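PDB 5O1L: rubber oxygenase from Streptomyces sp., which cleaves the double bonds of poly(cis-1,4-isoprene) in natural and synthetic rubber by adding dioxygen, using one non-covalently bound b-type heme per subunit. Local coordinates for residues M228-W231 with H232-A235; P276-W279 with D280-N283; L294-P298 with E299-L303. All coordinates share one frame; numbering follows the deposited sequence.

Contact 1: residues M228-W231 with H232-A235; sequences MVTW and HSLA
The indole of Trp-231 lies between the methyl carbon of Ala-235 on one face and the CE methyl of Met-228 on the other, while the imidazole of His-232 meets its edge. Ala-235 CB sits almost on the normal of the six-membered ring, 4.0 Å from its centroid, a CH-pi contact one helical turn along. Met-228 CE lies 3.4 Å above the opposite face, toward its rim. The edge of the Trp-231 six-membered ring, at CE3 and CZ3, points at the face of His-232 with planes at 86°, CE3 coming to 3.7 Å from His-232 ND1. Trp-231 CG stands anti to the backbone N (chi1 -171°), whereas His-232 CG stands anti to its carbonyl carbon; these different torsions bring the two rings together nearly at right angles. Beyond the pair, Thr-236 and Gln-285 hold the two nitrogens of His-232, and Trp-261 O receives Trp-231 NE1.

Near a bound imidazole, Ser-233 OG donates to a lone pair of Thr-230 O at 2.7 Å, in the carbonyl plane. That oxygen also takes a weak bond from Ser-233 N. Thr-230 CG2 runs alongside Leu-234 CD1 at 4.1 Å, while its OG1 turns to Glu-148. Trp-231 O accepts Leu-234 N and, weakly, Ala-235 N. The arrangement is that of a buried helix with a local pi-type turn, at 232-235 of helix 224-244, whose Thr-230 lines the heme pocket.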
loop_
_atom_site.group_PDB
_atom_site.type_symbol
_atom_site.label_atom_id
_atom_site.label_comp_id
_atom_site.label_asym_id
_atom_site.label_seq_id
_atom_site.Cartn_x
_atom_site.Cartn_y
_atom_site.Cartn_z
ATOM N N MET A 228 3.146 4.788 8.082
ATOM C CA MET A 228 4.273 3.838 8.135
ATOM C C MET A 228 3.873 2.414 8.502
ATOM O O MET A 228 4.420 1.467 7.996
ATOM C CB MET A 228 5.405 4.382 8.998
ATOM C CG MET A 228 6.129 5.487 8.313
ATOM S SD MET A 228 6.775 5.116 6.647
ATOM C CE MET A 228 7.670 3.696 6.967
ATOM N N VAL A 229 2.859 2.270 9.354
ATOM C CA VAL A 229 2.304 0.945 9.592
ATOM C C VAL A 229 1.853 0.303 8.319
ATOM O O VAL A 229 2.148 -0.872 8.005
ATOM C CB VAL A 229 1.187 1.012 10.682
ATOM C CG1 VAL A 229 0.464 -0.317 10.740
ATOM C CG2 VAL A 229 1.759 1.390 12.007
ATOM N N THR A 230 1.033 1.007 7.554
ATOM C CA THR A 230 0.527 0.563 6.279
ATOM C C THR A 230 1.722 0.273 5.313
ATOM O O THR A 230 1.758 -0.739 4.578
ATOM C CB THR A 230 -0.537 1.521 5.752
ATOM O OG1 THR A 230 -1.666 1.332 6.623
ATOM C CG2 THR A 230 -0.876 1.154 4.346
ATOM N N TRP A 231 2.723 1.166 5.324
ATOM C CA TRP A 231 3.906 0.931 4.497
ATOM C C TRP A 231 4.576 -0.444 4.811
ATOM O O TRP A 231 4.975 -1.178 3.907
ATOM C CB TRP A 231 4.889 2.079 4.775
ATOM C CG TRP A 231 6.081 2.184 3.905
ATOM C CD1 TRP A 231 6.235 3.015 2.821
ATOM C CD2 TRP A 231 7.361 1.578 4.063
ATOM N NE1 TRP A 231 7.507 2.939 2.301
ATOM C CE2 TRP A 231 8.219 2.029 3.036
ATOM C CE3 TRP A 231 7.888 0.643 4.940
ATOM C CZ2 TRP A 231 9.551 1.673 2.964
ATOM C CZ3 TRP A 231 9.207 0.269 4.841
ATOM C CH2 TRP A 231 10.016 0.734 3.848
ATOM N N HIS A 232 4.651 -0.798 6.101
ATOM C CA HIS A 232 5.230 -2.080 6.495
ATOM C C HIS A 232 4.387 -3.255 6.033
ATOM O O HIS A 232 4.941 -4.309 5.740
ATOM C CB HIS A 232 5.450 -2.111 7.973
ATOM C CG HIS A 232 6.658 -1.331 8.360
ATOM N ND1 HIS A 232 7.920 -1.589 7.917
ATOM C CD2 HIS A 232 6.769 -0.229 9.157
ATOM C CE1 HIS A 232 8.752 -0.694 8.435
ATOM N NE2 HIS A 232 8.074 0.120 9.210
ATOM N N SER A 233 3.082 -3.054 5.911
ATOM C CA SER A 233 2.153 -4.098 5.401
ATOM C C SER A 233 2.316 -4.299 3.911
ATOM O O SER A 233 1.865 -5.338 3.427
ATOM C CB SER A 233 0.719 -3.768 5.740
ATOM O OG SER A 233 0.134 -2.859 4.857
ATOM N N LEU A 234 3.009 -3.403 3.256
ATOM C CA LEU A 234 3.297 -3.417 1.836
ATOM C C LEU A 234 4.726 -3.754 1.608
ATOM O O LEU A 234 5.041 -4.941 1.496
ATOM C CB LEU A 234 2.934 -2.033 1.222
ATOM C CG LEU A 234 1.430 -1.805 1.187
ATOM C CD1 LEU A 234 1.089 -0.319 1.062
ATOM C CD2 LEU A 234 0.838 -2.567 0.012
ATOM N N ALA A 235 5.643 -2.820 1.605
ATOM C CA ALA A 235 7.065 -3.058 1.286
ATOM C C ALA A 235 7.719 -4.172 2.116
ATOM O O ALA A 235 8.275 -5.108 1.589
ATOM C CB ALA A 235 7.836 -1.796 1.454
#

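Contact 2: residues P276-W279 with D280-N283; sequences PATW and DAAN
Thr-278 is the last extended residue before the chain coils into helix 279-289, so that its own carbonyl oxygen receives Ala-282 N at 3.0 Å and Trp-279 O receives Asn-283 N at 2.8 Å. The Thr-278 hydroxyl folds back over the first turn: OG1, held between backbone N and carbonyl carbon (chi1 65°), accepts Ala-281 N at 3.1 Å in a nearly straight bond and brushes the Ala-281 methyl.

Pro-276 leans on the same turn from the loop. Its CB packs against Ala-281 CB, and its CG reaches Ala-282 CB at 3.9 Å. Trp-279 CE3 approaches Ala-282 CB obliquely, 4.0 Å away, so that this methyl touches both proline and indole. The amide of Asn-283 lies beside the indole, its plane within 19° of the ring's, with CG 3.2 Å from Trp-279 O and OD1 4.0 Å from Trp-279 CE3. With an alanine here the amide would be gone, which would probably leave the CE3 edge of the indole and the Trp-279 carbonyl without their flat neighbour and open a small gap there.

Trp-279 NE1 bonds Ala-254 O, and its ring packs against Tyr-257, Leu-258 and Met-239. The whole is a threonine N-cap at the start of a helix, backed by a loop proline and a tryptophan turned into the neighbouring helices.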
loop_
_atom_site.group_PDB
_atom_site.type_symbol
_atom_site.label_atom_id
_atom_site.label_comp_id
_atom_site.label_asym_id
_atom_site.label_seq_id
_atom_site.Cartn_x
_atom_site.Cartn_y
_atom_site.Cartn_z
ATOM N N PRO A 276 12.404 4.373 7.037
ATOM C CA PRO A 276 13.609 3.599 7.353
ATOM C C PRO A 276 14.653 3.686 6.310
ATOM O O PRO A 276 14.351 3.633 5.123
ATOM C CB PRO A 276 13.144 2.137 7.520
ATOM C CG PRO A 276 11.731 2.153 7.124
ATOM C CD PRO A 276 11.223 3.540 6.869
ATOM N N ALA A 277 15.926 3.805 6.717
ATOM C CA ALA A 277 17.013 3.950 5.748
ATOM C C ALA A 277 17.515 2.645 5.116
ATOM O O ALA A 277 18.046 2.662 4.016
ATOM C CB ALA A 277 18.266 4.646 6.356
ATOM N N THR A 278 17.262 1.542 5.812
ATOM C CA THR A 278 17.759 0.233 5.463
ATOM C C THR A 278 16.740 -0.849 5.712
ATOM O O THR A 278 15.801 -0.647 6.466
ATOM C CB THR A 278 19.017 -0.108 6.338
ATOM O OG1 THR A 278 18.627 -0.196 7.716
ATOM C CG2 THR A 278 20.112 0.882 6.133
ATOM N N TRP A 279 16.932 -2.023 5.042
ATOM C CA TRP A 279 16.122 -3.155 5.359
ATOM C C TRP A 279 16.200 -3.607 6.802
ATOM O O TRP A 279 15.210 -3.971 7.355
ATOM C CB TRP A 279 16.389 -4.343 4.482
ATOM C CG TRP A 279 15.731 -4.266 3.155
ATOM C CD1 TRP A 279 16.338 -4.193 1.942
ATOM C CD2 TRP A 279 14.328 -4.129 2.934
ATOM N NE1 TRP A 279 15.379 -4.150 0.979
ATOM C CE2 TRP A 279 14.132 -4.077 1.544
ATOM C CE3 TRP A 279 13.215 -4.069 3.759
ATOM C CZ2 TRP A 279 12.872 -3.906 0.990
ATOM C CZ3 TRP A 279 11.982 -3.885 3.180
ATOM C CH2 TRP A 279 11.840 -3.811 1.810
ATOM N N ASP A 280 17.394 -3.561 7.366
ATOM C CA ASP A 280 17.499 -3.926 8.781
ATOM C C ASP A 280 16.608 -3.063 9.660
ATOM O O ASP A 280 15.863 -3.591 10.511
ATOM C CB ASP A 280 18.949 -3.846 9.253
ATOM C CG ASP A 280 19.809 -4.983 8.748
ATOM O OD1 ASP A 280 19.271 -6.011 8.334
ATOM O OD2 ASP A 280 21.080 -4.786 8.838
ATOM N N ALA A 281 16.594 -1.768 9.426
ATOM C CA ALA A 281 15.754 -0.882 10.167
ATOM C C ALA A 281 14.279 -1.171 9.935
ATOM O O ALA A 281 13.454 -1.194 10.847
ATOM C CB ALA A 281 16.099 0.562 9.913
ATOM N N ALA A 282 13.930 -1.373 8.649
ATOM C CA ALA A 282 12.524 -1.600 8.344
ATOM C C ALA A 282 12.000 -2.901 8.954
ATOM O O ALA A 282 10.892 -2.924 9.458
ATOM C CB ALA A 282 12.337 -1.680 6.847
ATOM N N ASN A 283 12.822 -3.962 8.894
ATOM C CA ASN A 283 12.385 -5.249 9.364
ATOM C C ASN A 283 12.185 -5.221 10.896
ATOM O O ASN A 283 11.198 -5.719 11.391
ATOM C CB ASN A 283 13.391 -6.332 8.986
ATOM C CG ASN A 283 13.394 -6.660 7.503
ATOM O OD1 ASN A 283 12.389 -6.479 6.870
ATOM N ND2 ASN A 283 14.472 -7.118 6.987
#

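Contact 3: residues L294-P298 with E299-L303; sequences LAHTP and EGEAL
Thr-297 OG1 receives the amide hydrogen of Gly-300 at 2.8 Å, three residues along the chain, where the first turn of the helix still has bare N-H groups. The hydroxyl is carried to this amide because it stands between the backbone N and the carbonyl carbon of its own residue. Gly-300 has no side chain to crowd it: in this geometry a beta carbon would probably come too close to OG1. The carbonyl oxygen of Thr-297 serves the following amide, accepting Glu-301 N at 2.9 Å, and Ala-302 N continues the pattern with a bond to Pro-298 O.

This is a threonine N-cap followed by proline at the first helical position, a place that suits proline because an amide there has no carbonyl one turn earlier to bond, and the lack of an N-H costs nothing. It opens helix 298-313.

Glu-299, in the first turn, bends at its second torsion (chi2 88°), so that its carboxylate swings back beside the proline ring: OE1 lies 3.5 Å from Pro-298 CD and 3.7 Å from Thr-297 CB. Its stronger polar partner is the hydroxyl of Tyr-154, which bonds OE2, while Arg-150 adds a long, weak ion pair to OE1. A carboxylate near the N-terminus of a helix is likely to be favoured by the helix dipole as well.

On the exposed side Glu-301 extends its chain past the ring of His-296. The imidazole reaches it with CG anti to the backbone N, and NE2 gives OE1 a weak bond of 2.9 Å, bent to 126°, with the oxygen near the ring plane and the carboxylate turned 48° from it. Against helix 146-154, Thr-297 packs on Pro-146 and Arg-150, and Glu-299 on Tyr-153.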
loop_
_atom_site.group_PDB
_atom_site.type_symbol
_atom_site.label_atom_id
_atom_site.label_comp_id
_atom_site.label_asym_id
_atom_site.label_seq_id
_atom_site.Cartn_x
_atom_site.Cartn_y
_atom_site.Cartn_z
ATOM N N LEU A 294 -2.191 -5.771 14.822
ATOM C CA LEU A 294 -3.120 -6.517 13.983
ATOM C C LEU A 294 -4.215 -7.087 14.899
ATOM O O LEU A 294 -3.932 -7.647 15.942
ATOM C CB LEU A 294 -2.467 -7.655 13.208
ATOM C CG LEU A 294 -1.446 -7.156 12.163
ATOM C CD1 LEU A 294 -0.747 -8.384 11.577
ATOM C CD2 LEU A 294 -2.020 -6.320 11.066
ATOM N N ALA A 295 -5.436 -6.835 14.503
ATOM C CA ALA A 295 -6.601 -7.195 15.316
ATOM C C ALA A 295 -7.815 -7.285 14.456
ATOM O O ALA A 295 -8.032 -6.486 13.582
ATOM C CB ALA A 295 -6.819 -6.205 16.422
ATOM N N HIS A 296 -8.719 -8.228 14.802
ATOM C CA HIS A 296 -10.000 -8.238 14.214
ATOM C C HIS A 296 -10.820 -7.053 14.696
ATOM O O HIS A 296 -10.766 -6.710 15.883
ATOM C CB HIS A 296 -10.703 -9.540 14.625
ATOM C CG HIS A 296 -12.068 -9.681 14.067
ATOM N ND1 HIS A 296 -13.177 -9.144 14.702
ATOM C CD2 HIS A 296 -12.513 -10.222 12.906
ATOM C CE1 HIS A 296 -14.251 -9.408 13.984
ATOM N NE2 HIS A 296 -13.883 -10.080 12.907
ATOM N N THR A 297 -11.602 -6.455 13.810
ATOM C CA THR A 297 -12.537 -5.432 14.169
ATOM C C THR A 297 -13.837 -5.725 13.425
ATOM O O THR A 297 -13.809 -6.347 12.373
ATOM C CB THR A 297 -12.071 -4.001 13.772
ATOM O OG1 THR A 297 -11.812 -3.953 12.351
ATOM C CG2 THR A 297 -10.881 -3.596 14.567
ATOM N N PRO A 298 -14.975 -5.179 13.916
ATOM C CA PRO A 298 -16.217 -5.288 13.137
ATOM C C PRO A 298 -16.149 -4.664 11.763
ATOM O O PRO A 298 -16.658 -5.219 10.800
ATOM C CB PRO A 298 -17.242 -4.522 14.015
ATOM C CG PRO A 298 -16.667 -4.517 15.389
ATOM C CD PRO A 298 -15.179 -4.541 15.233
ATOM N N GLU A 299 -15.466 -3.525 11.655
ATOM C CA GLU A 299 -15.318 -2.835 10.378
ATOM C C GLU A 299 -14.445 -3.632 9.421
ATOM O O GLU A 299 -14.774 -3.812 8.237
ATOM C CB GLU A 299 -14.745 -1.442 10.590
ATOM C CG GLU A 299 -15.655 -0.525 11.437
ATOM C CD GLU A 299 -15.453 -0.607 12.964
ATOM O OE1 GLU A 299 -14.762 -1.526 13.457
ATOM O OE2 GLU A 299 -15.998 0.240 13.716
ATOM N N GLY A 300 -13.328 -4.110 9.947
ATOM C CA GLY A 300 -12.424 -4.927 9.123
ATOM C C GLY A 300 -13.107 -6.174 8.646
ATOM O O GLY A 300 -12.945 -6.542 7.502
ATOM N N GLU A 301 -13.917 -6.818 9.520
ATOM C CA GLU A 301 -14.691 -8.000 9.142
ATOM C C GLU A 301 -15.577 -7.752 7.944
ATOM O O GLU A 301 -15.664 -8.608 7.032
ATOM C CB GLU A 301 -15.596 -8.416 10.299
ATOM C CG GLU A 301 -16.391 -9.691 10.073
ATOM C CD GLU A 301 -17.287 -9.973 11.262
ATOM O OE1 GLU A 301 -16.716 -10.418 12.288
ATOM O OE2 GLU A 301 -18.524 -9.706 11.169
ATOM N N ALA A 302 -16.268 -6.616 7.950
ATOM C CA ALA A 302 -17.109 -6.237 6.844
ATOM C C ALA A 302 -16.289 -6.127 5.609
ATOM O O ALA A 302 -16.660 -6.621 4.581
ATOM C CB ALA A 302 -17.812 -4.912 7.124
ATOM N N LEU A 303 -15.137 -5.476 5.705
ATOM C CA LEU A 303 -14.293 -5.302 4.535
ATOM C C LEU A 303 -13.699 -6.605 3.977
ATOM O O LEU A 303 -13.594 -6.738 2.776
ATOM C CB LEU A 303 -13.165 -4.320 4.867
ATOM C CG LEU A 303 -13.598 -2.906 5.231
ATOM C CD1 LEU A 303 -12.455 -1.995 5.704
ATOM C CD2 LEU A 303 -14.311 -2.251 4.113
HETATM O O HOH W 1 -18.913 -6.317 10.788
#

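In the fold
The three contacts follow one another along the chain inside the range of the catalytic domain of this helical, strand-free protein. Contact 1 is the innermost, its centre about 7 Å from the centre of the chain, in the first half of helix 224-244 and next to the heme. Contact 2, at the start of helix 279-289, has its centre about 12 Å from that of contact 1 and touches it: Pro-276 packs on Met-228 and Trp-231, and Ala-282 on His-232. Contact 3 begins the next helix, 298-313, its centre about 18 Å from that of contact 1 and about 28 Å from that of contact 2, touching neither. The two capped helix starts, about 17 and 18 Å from the chain centre, lie farther out than contact 1.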